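Local coordinates for protein hydrogen peroxide-inducible genes activator (Corynebacterium glutamicum, PDB 6G1D) that probably acts as a LysR-type transcription factor that senses hydrogen peroxide and in response activates the genes under its control, at residues E135-H140 / D205-H210; L142-L145 / A149-V152; L157-E160 / K165-P168; P168-D173 / R305-A310; L284-S289 / E294-F299. The protein carries 1 engineered substitution. One frame throughout, in Å; residues are numbered along the deposited sequence. Where two conformers were deposited one is given.

All five contacts lie in the LysR substrate-binding domain, built on a mixed sheet with helices packed against it. Contact 1 joins the starts of helices 138-147 and 208-219 at the bound sulfate; contact 2 follows directly, at the other end of helix 138-147, its centre about 14 Å away. Contact 3 ties the loop after strand 152-156 to strand 164-179. Further along that strand, contact 4 packs it on helix 293-316, which also forms contact 5 with neighbouring strand 267-287; their centres are about 17 Å apart. Arg287 of contact 5 bonds to carbonyls of contact 2. Contact 1 holds the engineered residue that is natively the probable sensing cysteine.

Contact 1 (E135-H140 / D205-H210); sequences EDQTKH and DGHSLH. Engineered in segment 205-210: Ser208 (natural residue Cys). With SO4 (sulfate ion), chain M.
Gln137 reaches over His207 where two helix N-termini approach each other, probably at the ligand cleft, as in other periplasmic-binding-protein-like domains. Its OE1 sits over one face of the imidazole, 2.9 Å from His207 NE2 and offset toward the ring's rim. The approach is too steep for a hydrogen bond, and the amide stands 79° to the ring. Extended beyond CG, the Gln137 side chain runs alongside the backbone carbonyl of Gly206, with CD 3.5 Å from Gly206 O.

The imidazole's other polar atom is at work on a sulfate, probably from the crystallisation liquor. His207 ND1 meets SO4 O4 at the ring edge, in plane. Backbone amides in the first turn of helix 208-219 add to the grip: Ser208 N gives a 3.0 Å bond to SO4 O2, and Leu209 N one of 2.7 Å to SO4 O3. An anion is well placed there, at a helix start where the amides are unspent. Thr109 OG1 binds the same ion.

Further out, Glu135, two residues before Gln137, hydrogen-bonds to Ser235, Ser236 and Thr239 of the second subunit, which places the contact near a subunit interface. Ser208 is engineered; the natural residue is cysteine, probably the peroxidatic one. One water spans the gap between the helices, 2.7 Å from Thr138 OG1 and 2.9 Å from Ser208 OG.

Contact 2 (L142-L145 / A149-V152); sequences LALL and AIDV
Leu144 O takes two amides of the chain that turns back from the end of helix 138-147. Ala149 N is the stronger donor, at 2.9 Å from Leu144 O, though the bond is bent, with an N-H...O angle of 136°. Ile150 N lies straighter but farther off, 3.5 Å from Leu144 O, and its bond is weak. The first of these runs from a residue back to the carbonyl five positions earlier.

Below this polar grip the leucines divide the work. Leu144 points at the returning chain, its CD2 3.8 Å from the methyl of Ala149, while its CB lies 4.0 Å from Ile150 CG2. Leu145 starts out in the other direction, yet its CD1 swings back and settles against backbone, 3.4 Å from Asp151 O, and beside Ile150 CG1. With chi1 at 71°, Ile150 carries CG1 between its backbone N and carbonyl carbon, which sets that branch against the amide of Leu145, while CG2 and CD1 both approach Leu144 CB.

Neighbouring strands hold the exit. Asp151 OD1 accepts from Thr103 N in strand 100-106, and Arg287 NH1 bonds to both Leu145 O and Ile150 O. Leu144 O and Leu145 O, near the end of helix 138-147, are thus bonded by the returning chain and by an arginine; a cationic donor suits this end of the helix dipole, where negative potential probably gathers.

Contact 3 (L157-E160 / K165-P168); sequences LPSE and KEIP
Leu157 and Glu166 lie alongside one another, pointing opposite ways, and join the loop after strand 152-156 to strand 164-179 in the mixed sheet of this alpha/beta domain. The two strands are not direct neighbours: strand 267-287 runs between them and pairs with both. Leu157 lays its two methyls along the glutamate, CD2 being 3.9 Å from Glu166 CD, while CD1 looks on to Pro168, 4.1 Å from its CA.

The glutamate passes this apolar flank to reach Ser159. CG sits anti to the carbonyl carbon (chi1 -60°) and the chain beyond it is extended, so the carboxylate is delivered to the loop at full length. There a single oxygen does the bonding. Ser159 N donates to Glu166 OE2 over 2.8 Å from the syn side, 31° out of the carboxylate plane. Ser159 OG reaches the same OE2, also at 2.8 Å, by the anti lone pair. Because Ser159 OG in turn accepts from Ala161 N, the hydroxyl is fixed at both ends.

The loop kinks at a cis peptide before Pro158, which leads directly into the serine that takes the carboxylate. Such concentrated donation probably favours the charged form of Glu166. A third donor is a water: it gives its hydrogen to Glu166 OE2 at 3.0 Å and accepts from Glu160 N at 2.9 Å.

Contact 4 (P168-D173 / R305-A310); sequences PLYDED and RAFQEA
Tyr170 and Phe307 lie flat on each other as an offset stack, ring planes only 2° apart and centroids separated by 3.6 Å. The fit is close across the whole overlap, with Tyr170 CE1 3.4 Å from Phe307 CD1. The displacement carries the start of the phenylalanine side chain over the tyrosine as well: Phe307 CB makes a CH-pi contact with that ring, 3.7 Å from its centroid. With CG anti to the backbone N, Phe307 leaves its helix straight toward the strand.

Glu172 fills in beside the stack, its CD 3.7 Å from Phe307 CE1 and its carboxylate turned 75° to the ring. The acid's own bonds lead elsewhere, to Arg280 and Ser256.

The margins are looser. Asp171 points away from the helix and forms a salt bridge with Arg281, leaving little but its carbonyl near Phe307, while Gln308 and Glu309 occupy the exposed side of the helix.

Leu169 and Tyr170 form a classic beta bulge opposite Ile282. Strand 168-173 and helix 305-310 run nearly parallel, their axes 18° apart in direction and 9.2 Å at closest approach: helix-on-sheet packing of an alpha/beta domain.

Contact 5 (L284-S289 / E294-F299); sequences LVYRSS and EEFEQF
Tyr286 CG stands between its own backbone N and carbonyl carbon (chi1 66°), and Phe296 CG lies anti to its carbonyl carbon; together these turns bring the two rings into an edge-to-face pair. The phenylalanine supplies the edge and the tyrosine the face. Phe296 CD2 comes down 3.5 Å from Tyr286 CG, toward the rim of the ring and not over its middle. Centroids are 5.1 Å apart and the planes make 62°, short of a perpendicular T. Even Tyr286 CB is involved, 3.8 Å from Phe296 CE2.

Two residues earlier, on the same face of the strand, Leu284 works on the next turn of the helix. Its CD2 is the branch that touches: it rests 3.5 Å from the backbone Phe296 O and 4.1 Å from Phe299 CD1, which it meets at the ring's edge, near the plane. The two side chains cross at about a right angle. Leu284 thus bridges the Phe296 backbone and the Phe299 ring, and everything meeting here is carbon apart from one helical carbonyl. The tyrosine hydroxyl is carried past the phenylalanine and has a weak bond to Lys165 NZ.

Strand 284-287 and helix 294-299 run antiparallel, at 167°, with axes 9.9 Å apart, the chain turning back through a short loop onto the sheet. Phe296 also packs on Val152 of strand 152-156 and Leu102 of strand 100-106, Phe299 on Leu102 and Val104, while Glu297 of the helix and Tyr286 both touch Ile167, so strands 100-106, 152-156 and 164-179 all border the contact.

Contact 1 (E135-H140 / D205-H210)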
# COMPACT_ATOMS: atom_id res chain seq x y z
N GLU B 135 14.98 9.88 0.92
CA GLU B 135 15.06 9.37 2.27
C GLU B 135 14.17 8.13 2.28
O GLU B 135 12.98 8.23 2.05
CB GLU B 135 14.53 10.39 3.26
CG GLU B 135 14.56 9.91 4.70
CD GLU B 135 13.94 10.89 5.68
OE1 GLU B 135 12.89 11.51 5.34
OE2 GLU B 135 14.47 11.01 6.80
N ASP B 136 14.75 6.96 2.52
CA ASP B 136 13.96 5.72 2.53
C ASP B 136 14.76 4.66 3.26
O ASP B 136 15.94 4.80 3.50
CB ASP B 136 13.61 5.26 1.10
CG ASP B 136 12.23 4.52 1.01
OD1 ASP B 136 11.77 3.89 1.99
OD2 ASP B 136 11.59 4.56 -0.07
N GLN B 137 14.08 3.59 3.64
CA GLN B 137 14.70 2.48 4.36
C GLN B 137 15.64 1.70 3.44
O GLN B 137 15.53 1.75 2.20
CB GLN B 137 13.61 1.57 4.94
CG GLN B 137 12.82 2.28 6.05
CD GLN B 137 11.57 1.52 6.51
OE1 GLN B 137 10.99 1.87 7.53
NE2 GLN B 137 11.14 0.50 5.77
N THR B 138 16.53 0.97 4.09
CA THR B 138 17.67 0.33 3.46
C THR B 138 17.32 -0.55 2.25
O THR B 138 17.92 -0.42 1.19
CB THR B 138 18.44 -0.48 4.54
OG1 THR B 138 18.87 0.42 5.62
CG2 THR B 138 19.64 -1.16 3.93
N LYS B 139 16.35 -1.45 2.43
CA LYS B 139 15.94 -2.39 1.38
C LYS B 139 15.46 -1.62 0.15
O LYS B 139 15.82 -1.99 -0.97
CB LYS B 139 14.85 -3.33 1.93
CG LYS B 139 14.33 -4.36 0.92
CD LYS B 139 13.09 -5.11 1.40
CE LYS B 139 12.63 -6.09 0.32
NZ LYS B 139 11.38 -6.78 0.69
N HIS B 140 14.71 -0.54 0.35
CA HIS B 140 14.28 0.29 -0.79
C HIS B 140 15.44 1.02 -1.43
O HIS B 140 15.51 1.08 -2.66
CB HIS B 140 13.20 1.29 -0.41
CG HIS B 140 11.97 0.66 0.14
ND1 HIS B 140 10.93 0.19 -0.65
CD2 HIS B 140 11.60 0.44 1.42
CE1 HIS B 140 9.99 -0.31 0.12
NE2 HIS B 140 10.37 -0.16 1.39
N ASP B 205 10.50 -3.11 12.38
CA ASP B 205 11.52 -3.99 11.78
C ASP B 205 12.14 -3.50 10.45
O ASP B 205 13.18 -4.00 10.05
CB ASP B 205 10.87 -5.39 11.46
CG ASP B 205 10.45 -6.14 12.68
OD1 ASP B 205 10.34 -5.57 13.77
OD2 ASP B 205 10.25 -7.37 12.55
N GLY B 206 11.48 -2.59 9.74
CA GLY B 206 12.03 -2.02 8.52
C GLY B 206 13.23 -1.08 8.69
O GLY B 206 13.90 -0.76 7.71
N HIS B 207 13.52 -0.66 9.92
CA HIS B 207 14.59 0.30 10.20
C HIS B 207 15.82 -0.44 10.68
O HIS B 207 15.73 -1.28 11.58
CB HIS B 207 14.11 1.30 11.25
CG HIS B 207 12.96 2.14 10.78
ND1 HIS B 207 13.12 3.38 10.18
CD2 HIS B 207 11.63 1.90 10.80
CE1 HIS B 207 11.93 3.89 9.90
NE2 HIS B 207 11.01 3.01 10.25
N SER B 208 16.97 -0.14 10.11
CA SER B 208 18.24 -0.77 10.57
C SER B 208 18.57 -0.47 12.06
O SER B 208 19.23 -1.27 12.73
CB SER B 208 19.42 -0.35 9.67
OG SER B 208 19.64 1.06 9.74
N LEU B 209 18.12 0.67 12.56
CA LEU B 209 18.32 0.99 13.97
C LEU B 209 17.62 -0.02 14.90
O LEU B 209 18.16 -0.38 15.96
CB LEU B 209 17.83 2.42 14.30
CG LEU B 209 18.12 2.91 15.71
CD1 LEU B 209 19.61 2.90 15.99
CD2 LEU B 209 17.52 4.31 15.91
N HIS B 210 16.41 -0.46 14.55
CA HIS B 210 15.76 -1.58 15.26
C HIS B 210 16.71 -2.77 15.42
O HIS B 210 17.02 -3.19 16.53
CB HIS B 210 14.50 -2.04 14.49
CG HIS B 210 13.82 -3.24 15.08
ND1 HIS B 210 14.18 -4.53 14.76
CD2 HIS B 210 12.90 -3.34 16.07
CE1 HIS B 210 13.45 -5.37 15.46
NE2 HIS B 210 12.68 -4.68 16.27
S SO4 M . 16.96 3.33 9.51
O1 SO4 M . 17.86 4.72 9.49
O2 SO4 M . 17.20 2.17 8.28
O3 SO4 M . 17.30 2.73 11.03
O4 SO4 M . 15.44 3.86 9.37
O HOH W 1 21.06 0.76 7.22
O HOH W 2 14.47 -1.99 5.03

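Contact 2 (L142-L145 / A149-V152)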
# COMPACT_ATOMS: atom_id res chain seq x y z
N LEU B 142 18.57 0.04 -1.56
CA LEU B 142 19.34 -0.92 -2.36
C LEU B 142 18.66 -1.26 -3.67
O LEU B 142 19.34 -1.39 -4.69
CB LEU B 142 19.65 -2.20 -1.57
CG LEU B 142 20.68 -1.98 -0.44
CD1 LEU B 142 20.65 -3.18 0.49
CD2 LEU B 142 22.10 -1.69 -1.00
N ALA B 143 17.33 -1.34 -3.68
CA ALA B 143 16.58 -1.60 -4.92
C ALA B 143 16.71 -0.40 -5.90
O ALA B 143 16.92 -0.59 -7.11
CB ALA B 143 15.12 -1.92 -4.63
N LEU B 144 16.60 0.81 -5.37
CA LEU B 144 16.76 2.03 -6.18
C LEU B 144 18.19 2.12 -6.75
O LEU B 144 18.38 2.54 -7.88
CB LEU B 144 16.42 3.30 -5.36
CG LEU B 144 14.92 3.41 -4.93
CD1 LEU B 144 14.75 4.41 -3.79
CD2 LEU B 144 13.94 3.74 -6.09
N LEU B 145 19.18 1.73 -5.96
CA LEU B 145 20.58 1.71 -6.42
C LEU B 145 20.74 0.73 -7.57
O LEU B 145 21.37 1.05 -8.56
CB LEU B 145 21.52 1.30 -5.27
CG LEU B 145 22.97 1.81 -5.08
CD1 LEU B 145 23.16 3.29 -5.33
CD2 LEU B 145 23.44 1.46 -3.68
N ALA B 149 18.00 4.43 -10.00
CA ALA B 149 17.14 5.57 -9.64
C ALA B 149 17.79 6.48 -8.62
O ALA B 149 17.35 7.60 -8.47
CB ALA B 149 15.78 5.09 -9.13
N ILE B 150 18.77 5.97 -7.87
CA ILE B 150 19.70 6.81 -7.11
C ILE B 150 21.12 6.43 -7.47
O ILE B 150 21.37 5.33 -7.96
CB ILE B 150 19.48 6.73 -5.59
CG1 ILE B 150 19.91 5.37 -5.03
CG2 ILE B 150 18.02 7.01 -5.23
CD1 ILE B 150 19.57 5.11 -3.58
N ASP B 151 22.05 7.34 -7.20
CA ASP B 151 23.47 7.17 -7.52
C ASP B 151 24.28 6.56 -6.38
O ASP B 151 25.15 5.68 -6.58
CB ASP B 151 24.08 8.53 -7.91
CG ASP B 151 23.41 9.13 -9.21
OD1 ASP B 151 23.07 10.34 -9.15
OD2 ASP B 151 23.29 8.48 -10.32
N VAL B 152 24.00 7.03 -5.17
CA VAL B 152 24.70 6.54 -3.98
C VAL B 152 23.68 6.43 -2.84
O VAL B 152 22.64 7.09 -2.87
CB VAL B 152 25.85 7.46 -3.54
CG1 VAL B 152 26.96 7.44 -4.54
CG2 VAL B 152 25.39 8.88 -3.30

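Contact 3 (L157-E160 / K165-P168)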
# COMPACT_ATOMS: atom_id res chain seq x y z
N LEU B 157 26.63 -0.26 7.34
CA LEU B 157 27.37 -1.33 6.73
C LEU B 157 27.45 -2.52 7.67
O LEU B 157 27.40 -2.33 8.89
CB LEU B 157 28.79 -0.85 6.44
CG LEU B 157 28.94 0.32 5.49
CD1 LEU B 157 30.43 0.45 5.14
CD2 LEU B 157 28.09 0.18 4.25
N PRO B 158 27.62 -3.74 7.13
CA PRO B 158 27.67 -4.09 5.70
C PRO B 158 26.28 -4.04 5.01
O PRO B 158 25.28 -4.31 5.63
CB PRO B 158 28.23 -5.50 5.69
CG PRO B 158 27.85 -6.06 7.02
CD PRO B 158 27.88 -4.91 7.99
N SER B 159 26.26 -3.65 3.74
CA SER B 159 25.05 -3.62 2.95
C SER B 159 24.58 -5.04 2.61
O SER B 159 23.39 -5.27 2.42
CB SER B 159 25.26 -2.84 1.65
OG SER B 159 26.01 -3.61 0.71
N GLU B 160 25.53 -5.98 2.52
CA GLU B 160 25.29 -7.37 2.11
C GLU B 160 24.58 -7.46 0.75
O GLU B 160 23.78 -8.36 0.48
CB GLU B 160 24.55 -8.16 3.22
CG GLU B 160 25.39 -8.48 4.47
CD GLU B 160 26.64 -9.31 4.21
OE1 GLU B 160 27.70 -9.03 4.84
OE2 GLU B 160 26.58 -10.24 3.39
N LYS B 165 29.80 -1.46 -4.17
CA LYS B 165 31.00 -1.09 -3.42
C LYS B 165 30.57 -0.26 -2.21
O LYS B 165 29.57 0.43 -2.25
CB LYS B 165 31.99 -0.28 -4.25
CG LYS B 165 32.67 -1.06 -5.37
CD LYS B 165 33.99 -0.45 -5.82
CE LYS B 165 34.24 -0.57 -7.34
NZ LYS B 165 35.02 0.61 -7.81
N GLU B 166 31.37 -0.30 -1.16
CA GLU B 166 31.10 0.38 0.09
C GLU B 166 32.30 1.25 0.46
O GLU B 166 33.43 0.77 0.47
CB GLU B 166 30.91 -0.67 1.19
CG GLU B 166 29.76 -1.62 0.92
CD GLU B 166 29.54 -2.64 2.00
OE1 GLU B 166 30.46 -2.89 2.81
OE2 GLU B 166 28.43 -3.18 2.02
N ILE B 167 32.04 2.52 0.77
CA ILE B 167 33.06 3.40 1.31
C ILE B 167 32.72 3.62 2.80
O ILE B 167 31.69 4.23 3.08
CB ILE B 167 33.10 4.78 0.61
CG1 ILE B 167 33.29 4.62 -0.90
CG2 ILE B 167 34.29 5.58 1.14
CD1 ILE B 167 33.09 5.91 -1.68
N PRO B 168 33.55 3.10 3.72
CA PRO B 168 33.28 3.35 5.14
C PRO B 168 33.42 4.83 5.46
O PRO B 168 34.39 5.48 4.98
CB PRO B 168 34.41 2.57 5.87
CG PRO B 168 35.08 1.72 4.85
CD PRO B 168 34.76 2.29 3.52
O HOH W 3 28.36 -6.21 2.16

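Contact 4 (P168-D173 / R305-A310)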
# COMPACT_ATOMS: atom_id res chain seq x y z
N PRO B 168 33.55 3.10 3.72
CA PRO B 168 33.28 3.35 5.14
C PRO B 168 33.42 4.83 5.46
O PRO B 168 34.39 5.48 4.98
CB PRO B 168 34.41 2.57 5.87
CG PRO B 168 35.08 1.72 4.85
CD PRO B 168 34.76 2.29 3.52
N LEU B 169 32.48 5.39 6.20
CA LEU B 169 32.52 6.83 6.53
C LEU B 169 32.95 7.04 7.97
O LEU B 169 33.97 7.68 8.22
CB LEU B 169 31.19 7.50 6.25
CG LEU B 169 30.70 7.41 4.78
CD1 LEU B 169 29.34 8.02 4.65
CD2 LEU B 169 31.69 8.14 3.88
N TYR B 170 32.17 6.50 8.90
CA TYR B 170 32.44 6.67 10.33
C TYR B 170 31.65 5.66 11.17
O TYR B 170 30.67 5.09 10.68
CB TYR B 170 32.09 8.09 10.76
CG TYR B 170 30.70 8.53 10.34
CD1 TYR B 170 29.57 8.23 11.09
CD2 TYR B 170 30.50 9.25 9.16
CE1 TYR B 170 28.32 8.62 10.70
CE2 TYR B 170 29.23 9.64 8.76
CZ TYR B 170 28.15 9.34 9.54
OH TYR B 170 26.92 9.74 9.12
N ASP B 171 32.09 5.48 12.41
CA ASP B 171 31.31 4.83 13.46
C ASP B 171 30.58 5.89 14.30
O ASP B 171 31.21 6.83 14.80
CB ASP B 171 32.23 4.01 14.36
CG ASP B 171 32.76 2.80 13.68
OD1 ASP B 171 32.03 2.20 12.87
OD2 ASP B 171 33.91 2.40 13.95
N GLU B 172 29.27 5.76 14.41
CA GLU B 172 28.45 6.72 15.14
C GLU B 172 27.95 6.05 16.40
O GLU B 172 27.25 5.02 16.32
CB GLU B 172 27.26 7.15 14.31
CG GLU B 172 26.30 8.08 15.02
CD GLU B 172 25.26 8.68 14.10
OE1 GLU B 172 24.98 8.07 13.03
OE2 GLU B 172 24.71 9.76 14.48
N ASP B 173 28.26 6.64 17.55
CA ASP B 173 27.83 6.08 18.83
C ASP B 173 26.32 6.21 19.00
O ASP B 173 25.71 7.11 18.45
CB ASP B 173 28.56 6.75 19.99
CG ASP B 173 30.02 6.32 20.10
OD1 ASP B 173 30.35 5.11 19.88
OD2 ASP B 173 30.85 7.18 20.44
N ARG B 305 32.99 15.07 6.93
CA ARG B 305 33.05 16.40 7.52
C ARG B 305 31.69 16.80 8.11
O ARG B 305 31.63 17.34 9.21
CB ARG B 305 33.55 17.45 6.50
CG ARG B 305 35.00 17.29 6.09
CD ARG B 305 35.34 18.13 4.86
NE ARG B 305 34.93 19.53 5.05
CZ ARG B 305 34.68 20.40 4.06
NH1 ARG B 305 34.79 20.06 2.77
NH2 ARG B 305 34.31 21.64 4.36
N ALA B 306 30.63 16.53 7.38
CA ALA B 306 29.27 16.80 7.87
C ALA B 306 28.96 16.11 9.18
O ALA B 306 28.35 16.70 10.06
CB ALA B 306 28.22 16.42 6.80
N PHE B 307 29.39 14.87 9.31
CA PHE B 307 29.19 14.12 10.53
C PHE B 307 29.95 14.76 11.70
O PHE B 307 29.42 14.85 12.80
CB PHE B 307 29.59 12.64 10.38
CG PHE B 307 29.45 11.85 11.65
CD1 PHE B 307 28.19 11.65 12.21
CD2 PHE B 307 30.58 11.35 12.30
CE1 PHE B 307 28.05 10.94 13.40
CE2 PHE B 307 30.45 10.63 13.48
CZ PHE B 307 29.19 10.42 14.03
N GLN B 308 31.19 15.17 11.46
CA GLN B 308 31.99 15.85 12.51
C GLN B 308 31.29 17.11 13.01
O GLN B 308 31.31 17.39 14.20
CB GLN B 308 33.41 16.19 12.04
CG GLN B 308 34.34 14.98 11.92
CD GLN B 308 34.34 14.09 13.18
OE1 GLN B 308 34.67 14.54 14.29
NE2 GLN B 308 33.94 12.82 13.02
N GLU B 309 30.67 17.85 12.09
CA GLU B 309 29.89 19.02 12.45
C GLU B 309 28.60 18.66 13.21
O GLU B 309 28.21 19.36 14.12
CB GLU B 309 29.58 19.82 11.18
CG GLU B 309 30.83 20.50 10.62
CD GLU B 309 30.62 21.18 9.28
OE1 GLU B 309 29.45 21.53 8.90
OE2 GLU B 309 31.65 21.43 8.62
N ALA B 310 27.93 17.60 12.82
CA ALA B 310 26.76 17.10 13.55
C ALA B 310 27.11 16.65 14.97
O ALA B 310 26.31 16.83 15.88
CB ALA B 310 26.11 15.93 12.79

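Contact 5 (L284-S289 / E294-F299)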
# COMPACT_ATOMS: atom_id res chain seq x y z
N LEU B 284 28.99 4.73 2.51
CA LEU B 284 28.43 5.18 1.26
C LEU B 284 28.45 3.98 0.30
O LEU B 284 29.49 3.37 0.10
CB LEU B 284 29.26 6.35 0.71
CG LEU B 284 28.60 7.12 -0.40
CD1 LEU B 284 27.26 7.72 0.03
CD2 LEU B 284 29.52 8.24 -0.89
N VAL B 285 27.30 3.64 -0.23
CA VAL B 285 27.16 2.44 -1.06
C VAL B 285 26.83 2.88 -2.48
O VAL B 285 25.99 3.77 -2.67
CB VAL B 285 26.05 1.50 -0.49
CG1 VAL B 285 25.93 0.23 -1.32
CG2 VAL B 285 26.36 1.12 0.93
N TYR B 286 27.49 2.25 -3.46
CA TYR B 286 27.20 2.48 -4.88
C TYR B 286 27.45 1.25 -5.77
O TYR B 286 28.08 0.30 -5.34
CB TYR B 286 28.00 3.66 -5.38
CG TYR B 286 29.51 3.45 -5.42
CD1 TYR B 286 30.31 3.81 -4.35
CD2 TYR B 286 30.13 2.96 -6.55
CE1 TYR B 286 31.68 3.63 -4.38
CE2 TYR B 286 31.50 2.81 -6.62
CZ TYR B 286 32.27 3.14 -5.53
OH TYR B 286 33.63 2.95 -5.61
N ARG B 287 26.95 1.29 -7.00
CA ARG B 287 27.08 0.15 -7.94
C ARG B 287 28.54 -0.03 -8.33
O ARG B 287 29.18 0.93 -8.74
CB ARG B 287 26.30 0.39 -9.22
CG ARG B 287 24.80 0.42 -9.04
CD ARG B 287 24.10 0.70 -10.38
NE ARG B 287 24.38 2.03 -10.93
CZ ARG B 287 23.86 3.18 -10.48
NH1 ARG B 287 22.96 3.20 -9.47
NH2 ARG B 287 24.21 4.33 -11.06
N SER B 288 29.08 -1.24 -8.19
CA SER B 288 30.49 -1.49 -8.51
C SER B 288 30.81 -1.32 -10.01
O SER B 288 31.96 -1.12 -10.38
CB SER B 288 30.92 -2.88 -8.00
OG SER B 288 30.12 -3.89 -8.59
N SER B 289 29.78 -1.35 -10.85
CA SER B 289 29.93 -1.02 -12.26
C SER B 289 30.13 0.48 -12.52
O SER B 289 30.50 0.86 -13.61
CB SER B 289 28.70 -1.49 -13.04
OG SER B 289 27.53 -0.86 -12.52
N GLU B 294 35.70 8.14 -8.19
CA GLU B 294 36.47 9.31 -7.76
C GLU B 294 35.56 10.39 -7.20
O GLU B 294 35.86 10.96 -6.17
CB GLU B 294 37.32 9.86 -8.91
CG GLU B 294 38.50 10.71 -8.46
CD GLU B 294 39.24 11.39 -9.61
OE1 GLU B 294 38.60 11.78 -10.61
OE2 GLU B 294 40.47 11.55 -9.49
N GLU B 295 34.45 10.69 -7.87
CA GLU B 295 33.45 11.63 -7.37
C GLU B 295 32.77 11.16 -6.07
O GLU B 295 32.55 11.96 -5.19
CB GLU B 295 32.32 11.86 -8.37
CG GLU B 295 32.67 12.62 -9.60
CD GLU B 295 31.48 12.70 -10.53
OE1 GLU B 295 30.58 13.53 -10.30
OE2 GLU B 295 31.47 11.89 -11.50
N PHE B 296 32.41 9.88 -6.00
CA PHE B 296 31.77 9.35 -4.82
C PHE B 296 32.73 9.36 -3.61
O PHE B 296 32.28 9.60 -2.50
CB PHE B 296 31.20 7.95 -5.05
CG PHE B 296 30.15 7.88 -6.13
CD1 PHE B 296 29.42 9.01 -6.57
CD2 PHE B 296 29.86 6.65 -6.69
CE1 PHE B 296 28.45 8.88 -7.55
CE2 PHE B 296 28.90 6.54 -7.69
CZ PHE B 296 28.18 7.66 -8.10
N GLU B 297 34.01 9.16 -3.86
CA GLU B 297 35.06 9.29 -2.85
C GLU B 297 35.19 10.73 -2.33
O GLU B 297 35.46 10.95 -1.15
CB GLU B 297 36.42 8.86 -3.40
CG GLU B 297 37.37 8.30 -2.38
CD GLU B 297 37.00 6.87 -1.99
OE1 GLU B 297 36.79 6.05 -2.92
OE2 GLU B 297 36.93 6.58 -0.77
N GLN B 298 35.02 11.71 -3.23
CA GLN B 298 34.98 13.10 -2.80
C GLN B 298 33.71 13.37 -2.01
O GLN B 298 33.74 14.10 -1.04
CB GLN B 298 35.01 14.09 -3.98
CG GLN B 298 36.35 14.34 -4.63
CD GLN B 298 36.20 15.08 -5.96
OE1 GLN B 298 36.13 14.44 -6.99
NE2 GLN B 298 36.13 16.44 -5.94
N PHE B 299 32.59 12.80 -2.45
CA PHE B 299 31.37 12.99 -1.71
C PHE B 299 31.49 12.41 -0.32
O PHE B 299 30.98 12.98 0.63
CB PHE B 299 30.15 12.38 -2.42
CG PHE B 299 28.85 12.85 -1.87
CD1 PHE B 299 27.92 11.98 -1.31
CD2 PHE B 299 28.59 14.20 -1.85
CE1 PHE B 299 26.76 12.46 -0.74
CE2 PHE B 299 27.40 14.69 -1.30
CZ PHE B 299 26.46 13.81 -0.78